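PDB 6XSO: cellulase from Uncultured bacterium, which probably hydrolyses cellulose and related beta-linked plant polysaccharides within the chain, as a GH5_4 endoglucanase of broad substrate specificity. Local coordinates for residues P65-M70 against G351-A356; Q87-N92 against E151-Q156; A98-V103 against A158-D163. All coordinates share one frame; numbering follows the deposited sequence.

Contact 1: P65-M70 against G351-A356; sequences PELFKM and GLSDGA
Leu67 divides its two methyl groups between a neighbouring ring and the facing segment: CD1 meets Ser353, while CD2 sits 4.0 Å above one face of the Phe68 ring, displaced toward the rim. In the TIM barrel of family 5, helix 66-73, which lies between strands 31-34 and 78-81, here meets the loop after the eighth strand, 345-349. Phe68 itself turns to helix 97-111, packing against Tyr109 and Val110. Across the contact, one small side chain is met by two longer ones. Leu67 CD1 comes within 3.6 Å of Ser353 OG. One helical turn on, Met70 extends with CG anti to the backbone N (chi1 -175°) and then bends at its last torsion, which brings CE to 3.7 Å from the same OG. The serine thus presents both CB and OG to a pair of methyl groups, and all of these cross-segment approaches are van der Waals contacts. Beyond the serine, Leu67 also touches Trp33 of strand 31-34, the strand that closes the barrel against 345-349, and Met70 touches Phe363. The buried hydroxyl has its polar partner in the loop after strand 345-349, where Ser353 OG is hydrogen-bonded to Ser362 O. On the apolar side of the same residue, Leu67 CD1 lies 3.9 Å from Ser353 CB.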
loop_
_atom_site.group_PDB
_atom_site.type_symbol
_atom_site.label_atom_id
_atom_site.label_comp_id
_atom_site.label_asym_id
_atom_site.label_seq_id
_atom_site.Cartn_x
_atom_site.Cartn_y
_atom_site.Cartn_z
ATOM N N PRO A 65 -12.404 -16.878 -1.798
ATOM C CA PRO A 65 -13.165 -15.829 -1.101
ATOM C C PRO A 65 -13.321 -16.072 0.386
ATOM O O PRO A 65 -13.481 -15.108 1.147
ATOM C CB PRO A 65 -14.512 -15.808 -1.842
ATOM C CG PRO A 65 -14.604 -17.133 -2.528
ATOM C CD PRO A 65 -13.183 -17.485 -2.897
ATOM N N GLU A 66 -13.267 -17.327 0.822
ATOM C CA GLU A 66 -13.495 -17.632 2.228
ATOM C C GLU A 66 -12.447 -16.985 3.121
ATOM O O GLU A 66 -12.748 -16.618 4.264
ATOM C CB GLU A 66 -13.514 -19.147 2.400
ATOM C CG GLU A 66 -14.752 -19.826 1.831
ATOM C CD GLU A 66 -14.860 -19.860 0.303
ATOM O OE1 GLU A 66 -13.829 -19.894 -0.429
ATOM O OE2 GLU A 66 -16.021 -19.876 -0.160
ATOM N N LEU A 67 -11.214 -16.852 2.630
ATOM C CA LEU A 67 -10.178 -16.165 3.393
ATOM C C LEU A 67 -10.663 -14.811 3.903
ATOM O O LEU A 67 -10.374 -14.425 5.039
ATOM C CB LEU A 67 -8.934 -15.965 2.521
ATOM C CG LEU A 67 -7.808 -15.117 3.098
ATOM C CD1 LEU A 67 -7.189 -15.748 4.337
ATOM C CD2 LEU A 67 -6.737 -14.886 1.991
ATOM N N PHE A 68 -11.378 -14.060 3.072
ATOM C CA PHE A 68 -11.779 -12.714 3.467
ATOM C C PHE A 68 -12.998 -12.723 4.378
ATOM O O PHE A 68 -13.126 -11.823 5.215
ATOM C CB PHE A 68 -11.927 -11.837 2.229
ATOM C CG PHE A 68 -10.642 -11.725 1.442
ATOM C CD1 PHE A 68 -9.504 -11.186 2.022
ATOM C CD2 PHE A 68 -10.556 -12.239 0.166
ATOM C CE1 PHE A 68 -8.317 -11.110 1.308
ATOM C CE2 PHE A 68 -9.367 -12.165 -0.546
ATOM C CZ PHE A 68 -8.257 -11.607 0.028
ATOM N N LYS A 69 -13.885 -13.710 4.238
ATOM C CA LYS A 69 -14.925 -13.921 5.245
ATOM C C LYS A 69 -14.292 -14.107 6.612
ATOM O O LYS A 69 -14.731 -13.505 7.600
ATOM C CB LYS A 69 -15.766 -15.132 4.863
ATOM C CG LYS A 69 -16.898 -15.498 5.852
ATOM C CD LYS A 69 -17.696 -16.720 5.351
ATOM C CE LYS A 69 -18.841 -17.111 6.296
ATOM N NZ LYS A 69 -18.280 -17.558 7.591
ATOM N N MET A 70 -13.228 -14.904 6.677
ATOM C CA MET A 70 -12.538 -15.138 7.943
ATOM C C MET A 70 -11.917 -13.853 8.481
ATOM O O MET A 70 -12.035 -13.545 9.674
ATOM C CB MET A 70 -11.459 -16.209 7.743
ATOM C CG MET A 70 -10.769 -16.620 9.034
ATOM S SD MET A 70 -9.461 -17.833 8.758
ATOM C CE MET A 70 -8.175 -16.815 8.053
ATOM N N GLY A 351 1.782 -12.559 7.343
ATOM C CA GLY A 351 1.500 -13.301 8.544
ATOM C C GLY A 351 0.013 -13.574 8.597
ATOM O O GLY A 351 -0.672 -13.574 7.567
ATOM N N LEU A 352 -0.471 -13.806 9.810
ATOM C CA LEU A 352 -1.872 -14.015 10.170
ATOM C C LEU A 352 -2.455 -15.279 9.554
ATOM O O LEU A 352 -2.790 -16.211 10.291
ATOM C CB LEU A 352 -2.750 -12.803 9.874
ATOM C CG LEU A 352 -2.286 -11.460 10.440
ATOM C CD1 LEU A 352 -3.448 -10.465 10.375
ATOM C CD2 LEU A 352 -1.717 -11.513 11.848
ATOM N N SER A 353 -2.645 -15.293 8.231
ATOM C CA SER A 353 -3.067 -16.480 7.485
ATOM C C SER A 353 -2.170 -16.557 6.260
ATOM O O SER A 353 -2.267 -15.714 5.360
ATOM C CB SER A 353 -4.537 -16.396 7.081
ATOM O OG SER A 353 -4.953 -17.599 6.434
ATOM N N ASP A 354 -1.282 -17.548 6.241
ATOM C CA ASP A 354 -0.181 -17.574 5.292
ATOM C C ASP A 354 -0.098 -18.930 4.620
ATOM O O ASP A 354 -0.314 -19.968 5.253
ATOM C CB ASP A 354 1.156 -17.324 6.000
ATOM C CG ASP A 354 2.299 -17.155 5.029
ATOM O OD1 ASP A 354 2.321 -16.112 4.345
ATOM O OD2 ASP A 354 3.170 -18.053 4.936
ATOM N N GLY A 355 0.260 -18.921 3.348
ATOM C CA GLY A 355 0.507 -20.177 2.680
ATOM C C GLY A 355 -0.743 -21.025 2.642
ATOM O O GLY A 355 -1.854 -20.522 2.457
ATOM N N ALA A 356 -0.565 -22.336 2.831
ATOM C CA ALA A 356 -1.692 -23.257 2.743
ATOM C C ALA A 356 -2.769 -22.955 3.779
ATOM O O ALA A 356 -3.909 -23.407 3.617
ATOM C CB ALA A 356 -1.196 -24.691 2.901
#

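Contact 2: Q87-N92 against E151-Q156; sequences QEMDAN and EYLWRQ
Met89 and Leu153 bury the most surface in this contact, followed by the pair Tyr152 and Asn92, where the 87-92 loop lies along helix 140-161. The apolar part is the larger in buried surface, though its closest approach is loose: Met89 CB is directed toward the helix, and Met89 SD comes to 4.3 Å from Leu153 CD2. The Met89 chain is extended through chi2 (163°) before it bends at the sulfur, and a bound di(hydroxyethyl)ether molecule lies about 4 Å from its side chain.

At the other end of the loop the backbone does the touching. Asn92 O approaches the Tyr152 ring in its plane, opposite the CD1-CE1 edge and 3.4 Å from both atoms, so the carbonyl oxygen faces the slightly positive C-H rim. Tyr152 has CG anti to its own N (chi1 177°), which carries the ring to the loop. Gln156 NE2 lies 3.3 Å above one face of that ring, over its centre. The same nitrogen gives a weak bond to Tyr152 O and a hydrogen bond to Gly93 O, while Gln156 OE1 accepts from Val95 N. Gln156 therefore ties the loop to the helix just beyond Asn92 and fixes its own amide against the tyrosine.

The turn leading to Asn92 is shaped by Asp90, whose OD1 receives a weak bond from Asn92 N (2.9 Å), as in an Asx turn, and also a hydrogen bond from Lys94 N. Lys149 NZ adds a bond from the helix to Ala91 O. Together these residues dock a beta-alpha loop, the one following the second strand of the TIM barrel, on the outer helix that follows the third.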
loop_
_atom_site.group_PDB
_atom_site.type_symbol
_atom_site.label_atom_id
_atom_site.label_comp_id
_atom_site.label_asym_id
_atom_site.label_seq_id
_atom_site.Cartn_x
_atom_site.Cartn_y
_atom_site.Cartn_z
ATOM N N GLN A 87 4.895 -8.154 -15.689
ATOM C CA GLN A 87 4.881 -9.444 -16.371
ATOM C C GLN A 87 3.528 -9.741 -16.998
ATOM O O GLN A 87 3.329 -10.843 -17.532
ATOM C CB GLN A 87 5.291 -10.573 -15.427
ATOM C CG GLN A 87 6.619 -10.292 -14.715
ATOM C CD GLN A 87 7.252 -11.531 -14.124
ATOM O OE1 GLN A 87 7.024 -11.854 -12.961
ATOM N NE2 GLN A 87 8.037 -12.248 -14.935
ATOM N N GLU A 88 2.610 -8.774 -16.943
ATOM C CA GLU A 88 1.266 -8.905 -17.490
ATOM C C GLU A 88 0.973 -7.832 -18.530
ATOM O O GLU A 88 -0.185 -7.659 -18.920
ATOM C CB GLU A 88 0.229 -8.881 -16.353
ATOM C CG GLU A 88 0.413 -9.963 -15.292
ATOM C CD GLU A 88 0.217 -11.398 -15.806
ATOM O OE1 GLU A 88 -0.310 -11.615 -16.918
ATOM O OE2 GLU A 88 0.595 -12.331 -15.074
ATOM N N MET A 89 2.002 -7.132 -19.006
ATOM C CA MET A 89 1.882 -6.028 -19.942
ATOM C C MET A 89 2.638 -6.370 -21.216
ATOM O O MET A 89 3.737 -6.931 -21.163
ATOM C CB MET A 89 2.503 -4.762 -19.347
ATOM C CG MET A 89 1.739 -4.200 -18.164
ATOM S SD MET A 89 2.647 -3.019 -17.147
ATOM C CE MET A 89 2.836 -1.664 -18.299
ATOM N N ASP A 90 2.052 -6.031 -22.358
ATOM C CA ASP A 90 2.703 -6.252 -23.647
ATOM C C ASP A 90 3.637 -5.085 -23.956
ATOM O O ASP A 90 3.859 -4.195 -23.132
ATOM C CB ASP A 90 1.647 -6.579 -24.708
ATOM C CG ASP A 90 0.876 -5.356 -25.204
ATOM O OD1 ASP A 90 1.155 -4.218 -24.765
ATOM O OD2 ASP A 90 -0.028 -5.559 -26.056
ATOM N N ALA A 91 4.213 -5.101 -25.171
ATOM C CA ALA A 91 5.209 -4.099 -25.541
ATOM C C ALA A 91 4.627 -2.696 -25.492
ATOM O O ALA A 91 5.356 -1.729 -25.249
ATOM C CB ALA A 91 5.762 -4.396 -26.937
ATOM N N ASN A 92 3.323 -2.566 -25.696
ATOM C CA ASN A 92 2.657 -1.274 -25.651
ATOM C C ASN A 92 2.174 -0.885 -24.265
ATOM O O ASN A 92 1.668 0.230 -24.096
ATOM C CB ASN A 92 1.458 -1.290 -26.603
ATOM C CG ASN A 92 1.862 -1.546 -28.035
ATOM O OD1 ASN A 92 2.834 -0.972 -28.529
ATOM N ND2 ASN A 92 1.124 -2.419 -28.713
ATOM N N GLU A 151 0.808 6.317 -17.209
ATOM C CA GLU A 151 -0.546 6.845 -17.349
ATOM C C GLU A 151 -1.460 5.845 -18.054
ATOM O O GLU A 151 -2.615 5.672 -17.652
ATOM C CB GLU A 151 -0.534 8.210 -18.053
ATOM C CG GLU A 151 0.083 9.312 -17.194
ATOM C CD GLU A 151 -0.077 10.723 -17.751
ATOM O OE1 GLU A 151 -0.863 10.941 -18.692
ATOM O OE2 GLU A 151 0.597 11.639 -17.223
ATOM N N TYR A 152 -0.966 5.170 -19.101
ATOM C CA TYR A 152 -1.799 4.183 -19.794
ATOM C C TYR A 152 -2.163 3.024 -18.875
ATOM O O TYR A 152 -3.306 2.536 -18.898
ATOM C CB TYR A 152 -1.079 3.694 -21.058
ATOM C CG TYR A 152 -1.763 2.615 -21.881
ATOM C CD1 TYR A 152 -1.009 1.641 -22.500
ATOM C CD2 TYR A 152 -3.142 2.580 -22.040
ATOM C CE1 TYR A 152 -1.594 0.661 -23.266
ATOM C CE2 TYR A 152 -3.747 1.590 -22.808
ATOM C CZ TYR A 152 -2.967 0.629 -23.404
ATOM O OH TYR A 152 -3.558 -0.356 -24.200
ATOM N N LEU A 153 -1.208 2.564 -18.066
ATOM C CA LEU A 153 -1.513 1.517 -17.091
ATOM C C LEU A 153 -2.628 1.946 -16.145
ATOM O O LEU A 153 -3.578 1.187 -15.910
ATOM C CB LEU A 153 -0.251 1.135 -16.328
ATOM C CG LEU A 153 -0.395 0.144 -15.178
ATOM C CD1 LEU A 153 -1.010 -1.138 -15.671
ATOM C CD2 LEU A 153 0.969 -0.104 -14.540
ATOM N N TRP A 154 -2.538 3.160 -15.590
ATOM C CA TRP A 154 -3.575 3.614 -14.671
ATOM C C TRP A 154 -4.899 3.870 -15.372
ATOM O O TRP A 154 -5.957 3.623 -14.779
ATOM C CB TRP A 154 -3.109 4.796 -13.825
ATOM C CG TRP A 154 -2.510 4.284 -12.573
ATOM C CD1 TRP A 154 -1.210 4.376 -12.176
ATOM C CD2 TRP A 154 -3.196 3.540 -11.559
ATOM N NE1 TRP A 154 -1.045 3.743 -10.964
ATOM C CE2 TRP A 154 -2.251 3.211 -10.579
ATOM C CE3 TRP A 154 -4.521 3.092 -11.411
ATOM C CZ2 TRP A 154 -2.584 2.485 -9.449
ATOM C CZ3 TRP A 154 -4.854 2.382 -10.272
ATOM C CH2 TRP A 154 -3.881 2.077 -9.318
ATOM N N ARG A 155 -4.887 4.327 -16.632
ATOM C CA ARG A 155 -6.155 4.435 -17.345
ATOM C C ARG A 155 -6.821 3.067 -17.453
ATOM O O ARG A 155 -8.040 2.943 -17.291
ATOM C CB ARG A 155 -5.966 5.057 -18.727
ATOM C CG ARG A 155 -5.694 6.558 -18.688
ATOM C CD ARG A 155 -5.876 7.256 -20.049
ATOM N NE ARG A 155 -5.145 6.604 -21.135
ATOM C CZ ARG A 155 -3.871 6.845 -21.422
ATOM N NH1 ARG A 155 -3.189 7.733 -20.718
ATOM N NH2 ARG A 155 -3.282 6.203 -22.426
ATOM N N GLN A 156 -6.033 2.025 -17.722
ATOM C CA GLN A 156 -6.607 0.688 -17.871
ATOM C C GLN A 156 -7.178 0.181 -16.556
ATOM O O GLN A 156 -8.285 -0.374 -16.521
ATOM C CB GLN A 156 -5.537 -0.291 -18.353
ATOM C CG GLN A 156 -5.052 -0.086 -19.769
ATOM C CD GLN A 156 -3.872 -0.982 -20.075
ATOM O OE1 GLN A 156 -4.038 -2.183 -20.292
ATOM N NE2 GLN A 156 -2.665 -0.401 -20.082
#

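Contact 3: A98-V103 against A158-D163; sequences AWMKRV and AEAFKD
Helices 97-111 and 140-161 come closest in these segments at Met100 and Ala160, whose CA atoms are 7.7 Å apart, a spacing consistent with the small alanine. Met100 CG rests 3.8 Å from Ala160 CB. The methionine starts with CG anti to its backbone N (chi1 -166°) and folds at both later torsions, so that SD stays over the alanine and beside the next residue, Phe161. Its sulfur is 4.2 Å from Phe161 CE2 and 5.5 Å from the ring centroid, 73° off the ring normal: a Met-aromatic contact of oblique geometry.

One turn along, Val103 CB is directed toward the facing helix and sets CG1 4.0 Å from Phe161 CZ, the two side chains meeting at about a right angle. Its other methyl, CG2, lies above a face of the Trp99 ring. Phe161 thus touches both Met100 and Val103, and it reaches further to Lys104 and Val107 of the same helix and to Phe170 of strand 168-171. Helix-to-helix packing of this apolar kind, with an aromatic side chain reaching inward to a strand, joins the helices that follow strands 78-81 and 116-119 in the outer layer of the TIM barrel.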
loop_
_atom_site.group_PDB
_atom_site.type_symbol
_atom_site.label_atom_id
_atom_site.label_comp_id
_atom_site.label_asym_id
_atom_site.label_seq_id
_atom_site.Cartn_x
_atom_site.Cartn_y
_atom_site.Cartn_z
ATOM N N ALA A 98 -6.904 -11.630 -19.222
ATOM C CA ALA A 98 -6.994 -12.675 -18.201
ATOM C C ALA A 98 -6.463 -12.182 -16.861
ATOM O O ALA A 98 -7.009 -12.519 -15.800
ATOM C CB ALA A 98 -6.226 -13.920 -18.651
ATOM N N TRP A 99 -5.389 -11.388 -16.887
ATOM C CA TRP A 99 -4.825 -10.904 -15.636
ATOM C C TRP A 99 -5.750 -9.889 -14.980
ATOM O O TRP A 99 -6.004 -9.955 -13.767
ATOM C CB TRP A 99 -3.433 -10.294 -15.857
ATOM C CG TRP A 99 -2.857 -9.825 -14.537
ATOM C CD1 TRP A 99 -2.617 -8.538 -14.141
ATOM C CD2 TRP A 99 -2.530 -10.658 -13.413
ATOM N NE1 TRP A 99 -2.136 -8.521 -12.848
ATOM C CE2 TRP A 99 -2.076 -9.808 -12.377
ATOM C CE3 TRP A 99 -2.556 -12.038 -13.192
ATOM C CZ2 TRP A 99 -1.659 -10.295 -11.137
ATOM C CZ3 TRP A 99 -2.137 -12.522 -11.953
ATOM C CH2 TRP A 99 -1.698 -11.650 -10.946
ATOM N N MET A 100 -6.297 -8.962 -15.768
ATOM C CA MET A 100 -7.197 -7.969 -15.197
ATOM C C MET A 100 -8.430 -8.646 -14.612
ATOM O O MET A 100 -8.918 -8.247 -13.554
ATOM C CB MET A 100 -7.582 -6.938 -16.262
ATOM C CG MET A 100 -8.247 -5.679 -15.653
ATOM S SD MET A 100 -7.173 -4.621 -14.638
ATOM C CE MET A 100 -6.329 -3.718 -15.940
ATOM N N LYS A 101 -8.945 -9.665 -15.302
ATOM C CA LYS A 101 -10.067 -10.442 -14.782
ATOM C C LYS A 101 -9.734 -11.081 -13.444
ATOM O O LYS A 101 -10.581 -11.124 -12.541
ATOM C CB LYS A 101 -10.418 -11.505 -15.809
ATOM C CG LYS A 101 -11.586 -12.398 -15.451
ATOM C CD LYS A 101 -12.005 -13.257 -16.652
ATOM C CE LYS A 101 -13.137 -14.215 -16.306
ATOM N NZ LYS A 101 -13.537 -15.020 -17.502
ATOM N N ARG A 102 -8.510 -11.586 -13.284
ATOM C CA ARG A 102 -8.155 -12.226 -12.018
ATOM C C ARG A 102 -8.066 -11.201 -10.890
ATOM O O ARG A 102 -8.550 -11.447 -9.779
ATOM C CB ARG A 102 -6.848 -13.014 -12.131
ATOM C CG ARG A 102 -6.390 -13.650 -10.815
ATOM C CD ARG A 102 -7.436 -14.600 -10.280
ATOM N NE ARG A 102 -7.073 -15.078 -8.956
ATOM C CZ ARG A 102 -7.935 -15.585 -8.082
ATOM N NH1 ARG A 102 -9.220 -15.680 -8.394
ATOM N NH2 ARG A 102 -7.513 -15.998 -6.901
ATOM N N VAL A 103 -7.415 -10.060 -11.147
ATOM C CA VAL A 103 -7.352 -8.998 -10.149
ATOM C C VAL A 103 -8.758 -8.619 -9.717
ATOM O O VAL A 103 -9.042 -8.462 -8.523
ATOM C CB VAL A 103 -6.583 -7.784 -10.700
ATOM C CG1 VAL A 103 -6.592 -6.668 -9.658
ATOM C CG2 VAL A 103 -5.150 -8.159 -11.077
ATOM N N ALA A 158 -8.097 1.999 -13.959
ATOM C CA ALA A 158 -9.233 2.851 -13.623
ATOM C C ALA A 158 -10.477 2.479 -14.422
ATOM O O ALA A 158 -11.586 2.415 -13.864
ATOM C CB ALA A 158 -8.851 4.316 -13.828
ATOM N N GLU A 159 -10.323 2.220 -15.723
ATOM C CA GLU A 159 -11.473 1.810 -16.525
ATOM C C GLU A 159 -12.059 0.502 -16.022
ATOM O O GLU A 159 -13.285 0.346 -15.958
ATOM C CB GLU A 159 -11.051 1.657 -17.988
ATOM C CG GLU A 159 -10.761 2.944 -18.699
ATOM C CD GLU A 159 -12.005 3.780 -18.958
ATOM O OE1 GLU A 159 -13.113 3.277 -18.700
ATOM O OE2 GLU A 159 -11.851 4.936 -19.411
ATOM N N ALA A 160 -11.205 -0.467 -15.687
ATOM C CA ALA A 160 -11.709 -1.773 -15.275
ATOM C C ALA A 160 -12.547 -1.661 -14.006
ATOM O O ALA A 160 -13.572 -2.345 -13.863
ATOM C CB ALA A 160 -10.544 -2.741 -15.071
ATOM N N PHE A 161 -12.141 -0.792 -13.085
ATOM C CA PHE A 161 -12.761 -0.663 -11.769
ATOM C C PHE A 161 -13.659 0.561 -11.646
ATOM O O PHE A 161 -14.125 0.857 -10.538
ATOM C CB PHE A 161 -11.678 -0.721 -10.681
ATOM C CG PHE A 161 -11.047 -2.082 -10.566
ATOM C CD1 PHE A 161 -11.608 -3.042 -9.755
ATOM C CD2 PHE A 161 -9.915 -2.410 -11.302
ATOM C CE1 PHE A 161 -11.064 -4.314 -9.670
ATOM C CE2 PHE A 161 -9.357 -3.672 -11.215
ATOM C CZ PHE A 161 -9.945 -4.637 -10.410
ATOM N N LYS A 162 -13.990 1.209 -12.772
ATOM C CA LYS A 162 -14.712 2.478 -12.739
ATOM C C LYS A 162 -16.061 2.376 -12.030
ATOM O O LYS A 162 -16.446 3.305 -11.312
ATOM C CB LYS A 162 -14.880 3.019 -14.164
ATOM C CG LYS A 162 -15.673 4.323 -14.264
ATOM C CD LYS A 162 -15.541 4.998 -15.652
ATOM C CE LYS A 162 -15.951 4.086 -16.780
ATOM N NZ LYS A 162 -15.628 4.689 -18.122
ATOM N N ASP A 163 -16.798 1.270 -12.222
ATOM C CA ASP A 163 -18.171 1.156 -11.719
ATOM C C ASP A 163 -18.252 0.723 -10.257
ATOM O O ASP A 163 -19.361 0.622 -9.721
ATOM C CB ASP A 163 -18.989 0.173 -12.602
ATOM C CG ASP A 163 -20.513 0.296 -12.409
ATOM O OD1 ASP A 163 -21.012 1.444 -12.350
ATOM O OD2 ASP A 163 -21.241 -0.739 -12.375
#

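How the contacts relate
All three contacts belong to one TIM barrel, but they sit at different places around it. Contacts 2 and 3 are neighbours, with centres 12 Å apart; both use helix 140-161, and they touch directly where Glu88 CG packs 3.4 Å from Trp99 CG. Their segments interleave along the chain, since the 87-92 loop leads into helix 97-111 before either partner on helix 140-161 is reached. Contact 1 spans a far longer interval that encloses both, and its centre is 29 Å from contact 2 and 22 Å from contact 3. Contacts 2 and 3 thus join parts adjacent in the barrel order, while contact 1 joins helix 66-73, early in the chain, to the loop after the last strand.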